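Local coordinates for cellobiose 2-epimerase (Caldibacillus thermoamylovorans, PDB 5ZHB), which catalyses the reversible epimerisation at C2 of the reducing-end sugar of cellobiose, converting its glucose unit to mannose, at residues N184-R198 against H247-V261. Numbering follows the deposited sequence.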
loop_
_atom_site.group_PDB
_atom_site.type_symbol
_atom_site.label_atom_id
_atom_site.label_comp_id
_atom_site.label_asym_id
_atom_site.label_seq_id
_atom_site.Cartn_x
_atom_site.Cartn_y
_atom_site.Cartn_z
ATOM N N ASN A 184 5.889 -4.447 -7.850
ATOM C CA ASN A 184 4.975 -4.300 -6.714
ATOM C C ASN A 184 5.625 -4.786 -5.422
ATOM O O ASN A 184 5.549 -4.108 -4.396
ATOM C CB ASN A 184 3.640 -4.980 -6.978
ATOM C CG ASN A 184 2.625 -4.635 -5.911
ATOM O OD1 ASN A 184 2.216 -3.477 -5.799
ATOM N ND2 ASN A 184 2.278 -5.618 -5.090
ATOM N N THR A 185 6.230 -5.995 -5.443
ATOM C CA THR A 185 6.844 -6.544 -4.234
ATOM C C THR A 185 7.992 -5.658 -3.757
ATOM O O THR A 185 8.084 -5.354 -2.581
ATOM C CB THR A 185 7.315 -7.982 -4.475
ATOM O OG1 THR A 185 6.152 -8.765 -4.717
ATOM C CG2 THR A 185 8.040 -8.556 -3.271
ATOM N N HIS A 186 8.837 -5.186 -4.696
ATOM C CA HIS A 186 9.949 -4.313 -4.367
ATOM C C HIS A 186 9.461 -3.006 -3.741
ATOM O O HIS A 186 10.072 -2.497 -2.795
ATOM C CB HIS A 186 10.820 -4.140 -5.624
ATOM C CG HIS A 186 11.615 -5.387 -5.888
ATOM N ND1 HIS A 186 11.087 -6.475 -6.549
ATOM C CD2 HIS A 186 12.890 -5.730 -5.536
ATOM C CE1 HIS A 186 12.013 -7.446 -6.592
ATOM N NE2 HIS A 186 13.121 -7.020 -5.985
ATOM N N LEU A 187 8.334 -2.475 -4.238
ATOM C CA LEU A 187 7.840 -1.199 -3.712
ATOM C C LEU A 187 7.494 -1.346 -2.233
ATOM O O LEU A 187 7.869 -0.499 -1.398
ATOM C CB LEU A 187 6.643 -0.723 -4.545
ATOM C CG LEU A 187 5.968 0.587 -4.103
ATOM C CD1 LEU A 187 6.963 1.711 -4.039
ATOM C CD2 LEU A 187 4.819 0.964 -5.001
ATOM N N HIS A 188 6.719 -2.403 -1.916
ATOM C CA HIS A 188 6.224 -2.593 -0.550
ATOM C C HIS A 188 7.333 -3.077 0.384
ATOM O O HIS A 188 7.277 -2.790 1.578
ATOM C CB HIS A 188 4.890 -3.348 -0.542
ATOM C CG HIS A 188 3.863 -2.533 -1.242
ATOM N ND1 HIS A 188 3.345 -1.376 -0.688
ATOM C CD2 HIS A 188 3.373 -2.589 -2.481
ATOM C CE1 HIS A 188 2.515 -0.826 -1.569
ATOM N NE2 HIS A 188 2.530 -1.523 -2.651
ATOM N N VAL A 189 8.366 -3.750 -0.135
ATOM C CA VAL A 189 9.527 -3.998 0.697
ATOM C C VAL A 189 10.167 -2.655 1.061
ATOM O O VAL A 189 10.488 -2.415 2.216
ATOM C CB VAL A 189 10.527 -4.977 0.061
ATOM C CG1 VAL A 189 11.827 -5.065 0.863
ATOM C CG2 VAL A 189 9.891 -6.350 -0.092
ATOM N N LEU A 190 10.367 -1.778 0.069
ATOM C CA LEU A 190 10.950 -0.460 0.345
ATOM C C LEU A 190 10.105 0.332 1.346
ATOM O O LEU A 190 10.621 0.915 2.297
ATOM C CB LEU A 190 11.122 0.266 -0.986
ATOM C CG LEU A 190 11.662 1.697 -0.909
ATOM C CD1 LEU A 190 13.047 1.775 -0.284
ATOM C CD2 LEU A 190 11.716 2.216 -2.309
ATOM N N GLU A 191 8.787 0.331 1.157
ATOM C CA GLU A 191 7.866 1.032 2.040
ATOM C C GLU A 191 8.046 0.524 3.473
ATOM O O GLU A 191 8.137 1.299 4.403
ATOM C CB GLU A 191 6.459 0.767 1.502
ATOM C CG GLU A 191 5.304 1.201 2.395
ATOM C CD GLU A 191 3.984 0.710 1.820
ATOM O OE1 GLU A 191 3.862 -0.513 1.598
ATOM O OE2 GLU A 191 3.117 1.535 1.537
ATOM N N ALA A 192 8.025 -0.802 3.640
ATOM C CA ALA A 192 8.140 -1.419 4.950
ATOM C C ALA A 192 9.477 -1.077 5.617
ATOM O O ALA A 192 9.552 -0.707 6.793
ATOM C CB ALA A 192 8.000 -2.901 4.739
ATOM N N TYR A 193 10.542 -1.211 4.845
ATOM C CA TYR A 193 11.883 -1.001 5.370
ATOM C C TYR A 193 12.108 0.457 5.746
ATOM O O TYR A 193 12.829 0.709 6.703
ATOM C CB TYR A 193 12.945 -1.416 4.356
ATOM C CG TYR A 193 13.184 -2.916 4.233
ATOM C CD1 TYR A 193 12.336 -3.847 4.827
ATOM C CD2 TYR A 193 14.275 -3.389 3.514
ATOM C CE1 TYR A 193 12.580 -5.200 4.720
ATOM C CE2 TYR A 193 14.534 -4.744 3.405
ATOM C CZ TYR A 193 13.694 -5.654 4.028
ATOM O OH TYR A 193 13.942 -6.999 3.879
ATOM N N THR A 194 11.528 1.401 4.984
ATOM C CA THR A 194 11.534 2.806 5.388
ATOM C C THR A 194 11.003 2.970 6.811
ATOM O O THR A 194 11.611 3.672 7.636
ATOM C CB THR A 194 10.720 3.649 4.416
ATOM O OG1 THR A 194 11.388 3.453 3.177
ATOM C CG2 THR A 194 10.726 5.132 4.746
ATOM N N ASN A 195 9.882 2.305 7.109
ATOM C CA ASN A 195 9.225 2.437 8.406
ATOM C C ASN A 195 10.044 1.755 9.503
ATOM O O ASN A 195 10.070 2.232 10.661
ATOM C CB ASN A 195 7.771 1.969 8.321
ATOM C CG ASN A 195 6.828 2.826 9.123
ATOM O OD1 ASN A 195 6.903 4.066 9.078
ATOM N ND2 ASN A 195 5.928 2.197 9.874
ATOM N N LEU A 196 10.714 0.659 9.138
ATOM C CA LEU A 196 11.540 -0.084 10.081
ATOM C C LEU A 196 12.715 0.805 10.496
ATOM O O LEU A 196 13.046 0.898 11.680
ATOM C CB LEU A 196 11.989 -1.414 9.480
ATOM C CG LEU A 196 12.859 -2.317 10.370
ATOM C CD1 LEU A 196 12.229 -2.639 11.722
ATOM C CD2 LEU A 196 13.197 -3.603 9.658
ATOM N N TYR A 197 13.308 1.501 9.518
ATOM C CA TYR A 197 14.483 2.324 9.781
ATOM C C TYR A 197 14.114 3.511 10.672
ATOM O O TYR A 197 14.934 3.958 11.470
ATOM C CB TYR A 197 15.121 2.738 8.455
ATOM C CG TYR A 197 16.470 3.401 8.665
ATOM C CD1 TYR A 197 17.625 2.643 8.814
ATOM C CD2 TYR A 197 16.560 4.780 8.834
ATOM C CE1 TYR A 197 18.849 3.247 9.061
ATOM C CE2 TYR A 197 17.782 5.400 9.041
ATOM C CZ TYR A 197 18.922 4.627 9.166
ATOM O OH TYR A 197 20.103 5.253 9.395
ATOM N N ARG A 198 12.873 4.010 10.571
ATOM C CA ARG A 198 12.388 5.039 11.477
ATOM C C ARG A 198 12.481 4.569 12.924
ATOM O O ARG A 198 12.596 5.375 13.827
ATOM C CB ARG A 198 10.931 5.447 11.214
ATOM C CG ARG A 198 10.695 6.179 9.899
ATOM C CD ARG A 198 9.229 6.580 9.786
ATOM N NE ARG A 198 8.962 7.502 8.673
ATOM C CZ ARG A 198 8.505 7.186 7.458
ATOM N NH1 ARG A 198 8.028 5.973 7.171
ATOM N NH2 ARG A 198 8.559 8.112 6.525
ATOM N N HIS A 247 0.666 3.017 -9.329
ATOM C CA HIS A 247 1.929 2.591 -8.761
ATOM C C HIS A 247 3.006 3.663 -8.930
ATOM O O HIS A 247 3.788 3.927 -8.025
ATOM C CB HIS A 247 2.452 1.281 -9.357
ATOM C CG HIS A 247 1.771 0.061 -8.853
ATOM N ND1 HIS A 247 0.706 -0.496 -9.543
ATOM C CD2 HIS A 247 2.035 -0.740 -7.813
ATOM C CE1 HIS A 247 0.298 -1.578 -8.875
ATOM N NE2 HIS A 247 1.094 -1.745 -7.834
ATOM N N ASP A 248 3.071 4.276 -10.104
ATOM C CA ASP A 248 4.120 5.269 -10.342
ATOM C C ASP A 248 4.053 6.423 -9.353
ATOM O O ASP A 248 5.050 6.808 -8.772
ATOM C CB ASP A 248 4.049 5.732 -11.786
ATOM C CG ASP A 248 4.552 4.713 -12.794
ATOM O OD1 ASP A 248 4.386 3.499 -12.534
ATOM O OD2 ASP A 248 5.115 5.133 -13.823
ATOM N N ILE A 249 2.865 7.027 -9.198
ATOM C CA ILE A 249 2.752 8.229 -8.405
ATOM C C ILE A 249 2.896 7.882 -6.924
ATOM O O ILE A 249 3.468 8.654 -6.153
ATOM C CB ILE A 249 1.473 9.013 -8.766
ATOM C CG1 ILE A 249 1.494 10.399 -8.154
ATOM C CG2 ILE A 249 0.183 8.254 -8.420
ATOM C CD1 ILE A 249 2.714 11.221 -8.541
ATOM N N GLU A 250 2.423 6.689 -6.534
ATOM C CA GLU A 250 2.680 6.174 -5.201
ATOM C C GLU A 250 4.185 6.027 -4.965
ATOM O O GLU A 250 4.686 6.499 -3.958
ATOM C CB GLU A 250 1.979 4.818 -5.073
ATOM C CG GLU A 250 2.173 4.171 -3.700
ATOM C CD GLU A 250 1.537 2.783 -3.587
ATOM O OE1 GLU A 250 1.383 2.099 -4.629
ATOM O OE2 GLU A 250 1.174 2.398 -2.452
ATOM N N ALA A 251 4.880 5.342 -5.878
ATOM C CA ALA A 251 6.311 5.119 -5.767
ATOM C C ALA A 251 7.085 6.432 -5.663
ATOM O O ALA A 251 8.022 6.533 -4.876
ATOM C CB ALA A 251 6.797 4.339 -6.967
ATOM N N SER A 252 6.658 7.434 -6.449
ATOM C CA SER A 252 7.296 8.743 -6.403
ATOM C C SER A 252 7.460 9.192 -4.961
ATOM O O SER A 252 8.558 9.517 -4.545
ATOM C CB SER A 252 6.535 9.757 -7.210
ATOM O OG SER A 252 7.083 11.053 -7.046
ATOM N N TRP A 253 6.376 9.216 -4.172
ATOM C CA TRP A 253 6.477 9.806 -2.849
ATOM C C TRP A 253 6.974 8.811 -1.804
ATOM O O TRP A 253 7.633 9.230 -0.851
ATOM C CB TRP A 253 5.169 10.475 -2.434
ATOM C CG TRP A 253 4.059 9.567 -1.985
ATOM C CD1 TRP A 253 3.069 9.041 -2.752
ATOM C CD2 TRP A 253 3.795 9.138 -0.639
ATOM N NE1 TRP A 253 2.244 8.258 -1.991
ATOM C CE2 TRP A 253 2.651 8.319 -0.691
ATOM C CE3 TRP A 253 4.402 9.359 0.595
ATOM C CZ2 TRP A 253 2.108 7.740 0.452
ATOM C CZ3 TRP A 253 3.876 8.772 1.729
ATOM C CH2 TRP A 253 2.713 8.011 1.658
ATOM N N LEU A 254 6.725 7.513 -2.013
ATOM C CA LEU A 254 7.325 6.496 -1.146
ATOM C C LEU A 254 8.849 6.432 -1.307
ATOM O O LEU A 254 9.559 6.369 -0.316
ATOM C CB LEU A 254 6.706 5.120 -1.366
ATOM C CG LEU A 254 5.236 4.963 -0.946
ATOM C CD1 LEU A 254 4.775 3.552 -1.222
ATOM C CD2 LEU A 254 4.975 5.318 0.514
ATOM N N ILE A 255 9.361 6.448 -2.537
ATOM C CA ILE A 255 10.816 6.506 -2.711
ATOM C C ILE A 255 11.348 7.771 -2.033
ATOM O O ILE A 255 12.362 7.749 -1.300
ATOM C CB ILE A 255 11.191 6.400 -4.201
ATOM C CG1 ILE A 255 10.883 5.006 -4.744
ATOM C CG2 ILE A 255 12.657 6.790 -4.438
ATOM C CD1 ILE A 255 10.783 4.918 -6.256
ATOM N N ASP A 256 10.626 8.893 -2.201
ATOM C CA ASP A 256 11.082 10.141 -1.602
ATOM C C ASP A 256 11.163 10.018 -0.082
ATOM O O ASP A 256 12.127 10.459 0.545
ATOM C CB ASP A 256 10.182 11.317 -1.956
ATOM C CG ASP A 256 10.873 12.673 -1.894
ATOM O OD1 ASP A 256 12.114 12.692 -1.916
ATOM O OD2 ASP A 256 10.165 13.684 -1.785
ATOM N N ASP A 257 10.151 9.390 0.530
ATOM C CA ASP A 257 10.215 9.150 1.954
ATOM C C ASP A 257 11.429 8.307 2.303
ATOM O O ASP A 257 12.033 8.530 3.351
ATOM C CB ASP A 257 8.975 8.468 2.506
ATOM C CG ASP A 257 7.925 9.403 3.061
ATOM O OD1 ASP A 257 8.009 10.621 2.801
ATOM O OD2 ASP A 257 7.073 8.900 3.789
ATOM N N ALA A 258 11.787 7.353 1.439
ATOM C CA ALA A 258 12.941 6.497 1.712
ATOM C C ALA A 258 14.230 7.339 1.664
ATOM O O ALA A 258 15.091 7.248 2.549
ATOM C CB ALA A 258 12.982 5.355 0.718
ATOM N N LEU A 259 14.306 8.213 0.655
ATOM C CA LEU A 259 15.369 9.209 0.566
ATOM C C LEU A 259 15.473 10.056 1.831
ATOM O O LEU A 259 16.577 10.223 2.356
ATOM C CB LEU A 259 15.172 10.056 -0.686
ATOM C CG LEU A 259 15.328 9.327 -2.015
ATOM C CD1 LEU A 259 15.048 10.303 -3.160
ATOM C CD2 LEU A 259 16.677 8.660 -2.158
ATOM N N LYS A 260 14.351 10.609 2.308
ATOM C CA LYS A 260 14.354 11.513 3.445
ATOM C C LYS A 260 14.776 10.808 4.735
ATOM O O LYS A 260 15.556 11.365 5.524
ATOM C CB LYS A 260 12.982 12.160 3.676
ATOM C CG LYS A 260 12.468 13.091 2.586
ATOM C CD LYS A 260 10.949 13.252 2.560
ATOM C CE LYS A 260 10.514 13.971 1.339
ATOM N NZ LYS A 260 9.066 14.079 1.125
ATOM N N VAL A 261 14.236 9.602 4.985
ATOM C CA VAL A 261 14.499 8.868 6.221
ATOM C C VAL A 261 15.967 8.449 6.304
ATOM O O VAL A 261 16.541 8.372 7.387
ATOM C CB VAL A 261 13.533 7.666 6.299
ATOM C CG1 VAL A 261 13.960 6.597 7.283
ATOM C CG2 VAL A 261 12.101 8.103 6.580
HETATM O O HOH W 1 9.175 4.466 1.822
#
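Helices 184-198 and 247-261 run in the same general direction, their axes 33° apart and 9.5 Å at closest approach, and they draw together toward their C-terminal ends, where Thr194 CA and Ala258 CA are 5.4 Å apart. At the wider end His247 donates from NE2 to Asn184 OD1 over 2.9 Å; the oxygen lies near the ring plane, but the N-H comes in from above the amide plane, with amide and ring perpendicular. ND1 of the same ring bonds to Ser244, so both ring nitrogens are engaged. Next along, Leu187 is a knob in a hole formed by His247, Glu250, Ala251 and Leu254. With CG anti to the backbone N (chi1 178°), its CD1 reaches Ala251 and Leu254 while CD2 lies 3.6 Å from Glu250 OE1. Both helices belong to the inner ring of the (alpha/alpha)6 barrel of this epimerase family, which explains their parallel course: an outer helix, 203-220, intervenes in the chain and packs behind Leu187. The carboxylates of Glu191 and Glu250 come within 4.5 Å at OE2, a proximity that the salt bridge from Arg379 to Glu191 probably eases. Where the backbones are closest, Ala258 CB fits against Leu190 CD1 and Thr194 OG1; a water donates to both that hydroxyl and Leu254 O, bridging the helices. Tyr197 sets its ring edge, at CD2, 3.5 Å from Val261 CG1. The other methyl, CG2, sits under one face of the Arg198 guanidinium, whose NH2 reaches edgewise to Asp257 OD2 at 3.2 Å, meeting it from above the carboxylate plane. A methionine in place of Arg198 would probably leave Asp257 without this cross-helix counter-charge and Asn195 OD1 without the N-H it receives from NH1.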